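Local coordinates for thioesterase domain-containing protein (Pseudomonas aeruginosa, PDB 3F1T), which probably hydrolyses acyl-CoA thioesters, as a hotdog-fold thioesterase of the PaaI family, although its substrate has not been established, at residues 6-17 with 69-80. Residues are numbered along the deposited sequence; the frame is centred on the assembly and turned at random.
Sequences LLERARRFLSAL and ISTVCVLPDFEI
Arg-9 reaches from its helix to the 3-10 segment 71-73 and the loop after it, and exemplifies how one long side chain can serve both an apolar seam and a set of backbone carbonyls. CB points toward segment 69-80; CG, placed anti to the backbone N (chi1 -161°), touches CD1 of Phe-78 at 3.7 Å, and CD rests against CG1 of Val-72. The chain then bends at chi3, bringing NE beside the backbone of Phe-78, whose N lies over the centre of one guanidinium face; CD2 of Leu-6 lies more loosely toward the rim of the opposite face. At the tip, NH1 donates to Leu-75 O in the guanidinium plane, nearly straight at 2.9 Å. NH2 donates less straight to Pro-76 O, which is tilted from that plane, at 2.7 Å. The arginine thus holds two successive carbonyls directly and is linked to a third, Asp-77 O, through a weakly bound water.

One helical turn on, the Phe-13 ring is sandwiched: CG1 of Ile-69 sits 3.6 Å from its centroid over one face, and CG1 of Ile-80 sits over the other, toward its rim. CG1 of Val-72 meets its edge, while the Phe-78 ring lies obliquely to it, with planes at 54°.

Helix 4-15 packs on Ile-69 in the last part of the hotdog fold's long helix 56-70, while Ala-10 and Leu-14 also touch strand 26-31, and Ile-69 reaches Leu-35 of strand 34-39.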
loop_
_atom_site.group_PDB
_atom_site.type_symbol
_atom_site.label_atom_id
_atom_site.label_comp_id
_atom_site.label_asym_id
_atom_site.label_seq_id
_atom_site.Cartn_x
_atom_site.Cartn_y
_atom_site.Cartn_z
ATOM N N LEU B 6 12.708 27.904 -1.588
ATOM C CA LEU B 6 11.947 26.684 -1.355
ATOM C C LEU B 6 12.089 26.213 0.090
ATOM O O LEU B 6 11.149 25.689 0.677
ATOM C CB LEU B 6 12.352 25.583 -2.333
ATOM C CG LEU B 6 11.800 25.680 -3.753
ATOM C CD1 LEU B 6 12.239 24.469 -4.559
ATOM C CD2 LEU B 6 10.281 25.825 -3.771
ATOM N N LEU B 7 13.237 26.519 0.686
ATOM C CA LEU B 7 13.515 26.195 2.079
ATOM C C LEU B 7 12.669 27.051 3.004
ATOM O O LEU B 7 12.129 26.563 3.993
ATOM C CB LEU B 7 14.994 26.416 2.381
ATOM C CG LEU B 7 15.477 25.962 3.755
ATOM C CD1 LEU B 7 15.244 24.475 3.966
ATOM C CD2 LEU B 7 16.926 26.287 3.901
ATOM N N GLU B 8 12.570 28.336 2.681
ATOM C CA GLU B 8 11.763 29.264 3.449
ATOM C C GLU B 8 10.318 28.807 3.449
ATOM O O GLU B 8 9.663 28.765 4.496
ATOM C CB GLU B 8 11.858 30.667 2.855
ATOM C CG GLU B 8 13.253 31.240 2.835
ATOM C CD GLU B 8 13.931 31.111 4.185
ATOM O OE1 GLU B 8 13.280 31.443 5.210
ATOM O OE2 GLU B 8 15.059 30.571 4.230
ATOM N N ARG B 9 9.816 28.496 2.257
ATOM C CA ARG B 9 8.472 27.968 2.124
ATOM C C ARG B 9 8.280 26.690 2.921
ATOM O O ARG B 9 7.274 26.530 3.593
ATOM C CB ARG B 9 8.115 27.729 0.658
ATOM C CG ARG B 9 6.615 27.631 0.416
ATOM C CD ARG B 9 6.328 27.089 -0.969
ATOM N NE ARG B 9 6.438 28.133 -1.980
ATOM C CZ ARG B 9 6.331 27.914 -3.287
ATOM N NH1 ARG B 9 6.098 26.681 -3.742
ATOM N NH2 ARG B 9 6.422 28.931 -4.132
ATOM N N ALA B 10 9.173 25.724 2.725
ATOM C CA ALA B 10 9.054 24.446 3.421
ATOM C C ALA B 10 8.985 24.680 4.913
ATOM O O ALA B 10 8.226 24.005 5.621
ATOM C CB ALA B 10 10.232 23.519 3.073
ATOM N N ARG B 11 9.774 25.634 5.406
ATOM C CA ARG B 11 9.828 25.900 6.850
ATOM C C ARG B 11 8.558 26.544 7.390
ATOM O O ARG B 11 8.116 26.230 8.502
ATOM C CB ARG B 11 11.051 26.739 7.217
ATOM C CG ARG B 11 12.311 25.894 7.358
ATOM C CD ARG B 11 13.562 26.709 7.595
ATOM N NE ARG B 11 14.677 25.807 7.864
ATOM C CZ ARG B 11 15.950 26.094 7.624
ATOM N NH1 ARG B 11 16.297 27.338 7.287
ATOM N NH2 ARG B 11 16.876 25.154 7.796
ATOM N N ARG B 12 8.067 27.553 6.673
ATOM C CA ARG B 12 6.765 28.156 6.960
ATOM C C ARG B 12 5.643 27.111 6.945
ATOM O O ARG B 12 4.804 27.063 7.848
ATOM C CB ARG B 12 6.478 29.250 5.930
ATOM C CG ARG B 12 5.327 30.163 6.297
ATOM C CD ARG B 12 5.523 31.558 5.733
ATOM N NE ARG B 12 5.804 31.562 4.296
ATOM C CZ ARG B 12 4.900 31.815 3.351
ATOM N NH1 ARG B 12 3.613 31.946 3.667
ATOM N NH2 ARG B 12 5.276 31.894 2.078
ATOM N N PHE B 13 5.643 26.274 5.914
ATOM C CA PHE B 13 4.750 25.122 5.825
ATOM C C PHE B 13 4.792 24.254 7.092
ATOM O O PHE B 13 3.762 24.024 7.722
ATOM C CB PHE B 13 5.125 24.309 4.581
ATOM C CG PHE B 13 4.065 23.333 4.123
ATOM C CD1 PHE B 13 3.324 22.606 5.040
ATOM C CD2 PHE B 13 4.036 22.928 2.795
ATOM C CE1 PHE B 13 2.523 21.530 4.632
ATOM C CE2 PHE B 13 3.180 21.921 2.368
ATOM C CZ PHE B 13 2.391 21.244 3.289
ATOM N N LEU B 14 5.987 23.823 7.492
ATOM C CA LEU B 14 6.159 22.984 8.683
ATOM C C LEU B 14 5.619 23.638 9.967
ATOM O O LEU B 14 5.062 22.963 10.840
ATOM C CB LEU B 14 7.635 22.604 8.856
ATOM C CG LEU B 14 8.077 21.704 10.019
ATOM C CD1 LEU B 14 7.219 20.460 10.125
ATOM C CD2 LEU B 14 9.558 21.339 9.873
ATOM N N SER B 15 5.812 24.950 10.085
ATOM C CA SER B 15 5.371 25.696 11.265
ATOM C C SER B 15 3.857 25.702 11.462
ATOM O O SER B 15 3.373 25.914 12.575
ATOM C CB SER B 15 5.902 27.127 11.224
ATOM O OG SER B 15 5.266 27.854 10.201
ATOM N N ALA B 16 3.103 25.462 10.395
ATOM C CA ALA B 16 1.649 25.401 10.508
ATOM C C ALA B 16 1.170 24.072 11.110
ATOM O O ALA B 16 0.003 23.935 11.488
ATOM C CB ALA B 16 1.007 25.632 9.171
ATOM N N LEU B 17 2.053 23.074 11.139
ATOM C CA LEU B 17 1.651 21.727 11.534
ATOM C C LEU B 17 1.799 21.570 13.038
ATOM O O LEU B 17 2.732 20.924 13.514
ATOM C CB LEU B 17 2.498 20.685 10.811
ATOM C CG LEU B 17 2.053 20.318 9.393
ATOM C CD1 LEU B 17 1.095 21.337 8.815
ATOM C CD2 LEU B 17 3.239 20.139 8.485
ATOM N N ILE B 69 5.262 17.935 2.378
ATOM C CA ILE B 69 5.935 19.213 2.197
ATOM C C ILE B 69 6.795 19.246 0.938
ATOM O O ILE B 69 7.101 20.311 0.403
ATOM C CB ILE B 69 6.757 19.582 3.439
ATOM C CG1 ILE B 69 5.820 19.855 4.619
ATOM C CG2 ILE B 69 7.606 20.809 3.164
ATOM C CD1 ILE B 69 6.551 20.309 5.874
ATOM N N SER B 70 7.185 18.074 0.460
ATOM C CA SER B 70 7.999 17.977 -0.746
ATOM C C SER B 70 7.254 18.433 -1.989
ATOM O O SER B 70 7.876 18.756 -3.003
ATOM C CB SER B 70 8.518 16.548 -0.939
ATOM O OG SER B 70 7.503 15.708 -1.453
ATOM N N THR B 71 5.940 18.606 -1.870
ATOM C CA THR B 71 5.161 19.208 -2.952
ATOM C C THR B 71 5.618 20.631 -3.251
ATOM O O THR B 71 5.375 21.131 -4.344
ATOM C CB THR B 71 3.646 19.225 -2.642
ATOM O OG1 THR B 71 3.409 19.980 -1.448
ATOM C CG2 THR B 71 3.129 17.822 -2.434
ATOM N N VAL B 72 6.259 21.292 -2.279
ATOM C CA VAL B 72 6.719 22.665 -2.475
ATOM C C VAL B 72 7.737 22.680 -3.600
ATOM O O VAL B 72 7.912 23.694 -4.284
ATOM C CB VAL B 72 7.331 23.313 -1.200
ATOM C CG1 VAL B 72 6.338 23.317 -0.037
ATOM C CG2 VAL B 72 8.657 22.640 -0.803
ATOM N N CYS B 73 8.335 21.525 -3.856
ATOM C CA CYS B 73 9.424 21.450 -4.809
ATOM C C CYS B 73 8.903 21.580 -6.215
ATOM O O CYS B 73 9.683 21.746 -7.141
ATOM C CB CYS B 73 10.188 20.139 -4.672
ATOM S SG CYS B 73 10.968 19.935 -3.057
ATOM N N VAL B 74 7.604 21.345 -6.400
ATOM C CA VAL B 74 7.038 21.361 -7.743
ATOM C C VAL B 74 5.949 22.394 -7.964
ATOM O O VAL B 74 5.494 22.574 -9.084
ATOM C CB VAL B 74 6.515 19.983 -8.183
ATOM C CG1 VAL B 74 7.667 19.000 -8.316
ATOM C CG2 VAL B 74 5.442 19.473 -7.217
ATOM N N LEU B 75 5.418 22.950 -6.887
ATOM C CA LEU B 75 4.332 23.902 -7.012
ATOM C C LEU B 75 4.877 25.310 -7.090
ATOM O O LEU B 75 5.829 25.650 -6.386
ATOM C CB LEU B 75 3.359 23.763 -5.848
ATOM C CG LEU B 75 2.648 22.413 -5.815
ATOM C CD1 LEU B 75 1.655 22.354 -4.676
ATOM C CD2 LEU B 75 1.951 22.167 -7.155
ATOM N N PRO B 76 4.337 26.107 -8.025
ATOM C CA PRO B 76 4.724 27.507 -8.148
ATOM C C PRO B 76 4.270 28.347 -6.955
ATOM O O PRO B 76 5.033 29.173 -6.453
ATOM C CB PRO B 76 4.032 27.959 -9.445
ATOM C CG PRO B 76 2.932 26.961 -9.680
ATOM C CD PRO B 76 3.447 25.668 -9.115
ATOM N N ASP B 77 3.094 28.051 -6.421
ATOM C CA ASP B 77 2.588 28.805 -5.284
ATOM C C ASP B 77 2.570 27.975 -4.014
ATOM O O ASP B 77 2.465 26.758 -4.065
ATOM C CB ASP B 77 1.194 29.336 -5.587
ATOM C CG ASP B 77 1.139 30.062 -6.900
ATOM O OD1 ASP B 77 1.864 31.076 -7.041
ATOM O OD2 ASP B 77 0.510 29.526 -7.843
ATOM N N PHE B 78 2.730 28.639 -2.877
ATOM C CA PHE B 78 2.567 27.989 -1.588
ATOM C C PHE B 78 1.145 27.466 -1.457
ATOM O O PHE B 78 0.173 28.211 -1.620
ATOM C CB PHE B 78 2.895 28.959 -0.446
ATOM C CG PHE B 78 2.724 28.364 0.930
ATOM C CD1 PHE B 78 3.038 27.037 1.172
ATOM C CD2 PHE B 78 2.260 29.130 1.980
ATOM C CE1 PHE B 78 2.810 26.470 2.427
ATOM C CE2 PHE B 78 2.151 28.600 3.262
ATOM C CZ PHE B 78 2.426 27.270 3.484
ATOM N N GLU B 79 1.028 26.169 -1.189
ATOM C CA GLU B 79 -0.237 25.610 -0.753
ATOM C C GLU B 79 -0.035 24.330 0.049
ATOM O O GLU B 79 1.022 23.692 -0.019
ATOM C CB GLU B 79 -1.154 25.366 -1.951
ATOM C CG GLU B 79 -0.585 24.425 -2.988
ATOM C CD GLU B 79 -1.561 24.123 -4.107
ATOM O OE1 GLU B 79 -2.510 23.343 -3.876
ATOM O OE2 GLU B 79 -1.351 24.628 -5.230
ATOM N N ILE B 80 -1.018 24.013 0.882
ATOM C CA ILE B 80 -0.978 22.793 1.683
ATOM C C ILE B 80 -1.851 21.726 1.032
ATOM O O ILE B 80 -3.021 21.980 0.735
ATOM C CB ILE B 80 -1.455 23.065 3.113
ATOM C CG1 ILE B 80 -0.452 23.978 3.830
ATOM C CG2 ILE B 80 -1.712 21.761 3.861
ATOM C CD1 ILE B 80 -1.034 24.742 5.000
HETATM O O HOH W 1 3.826 24.926 -2.456
#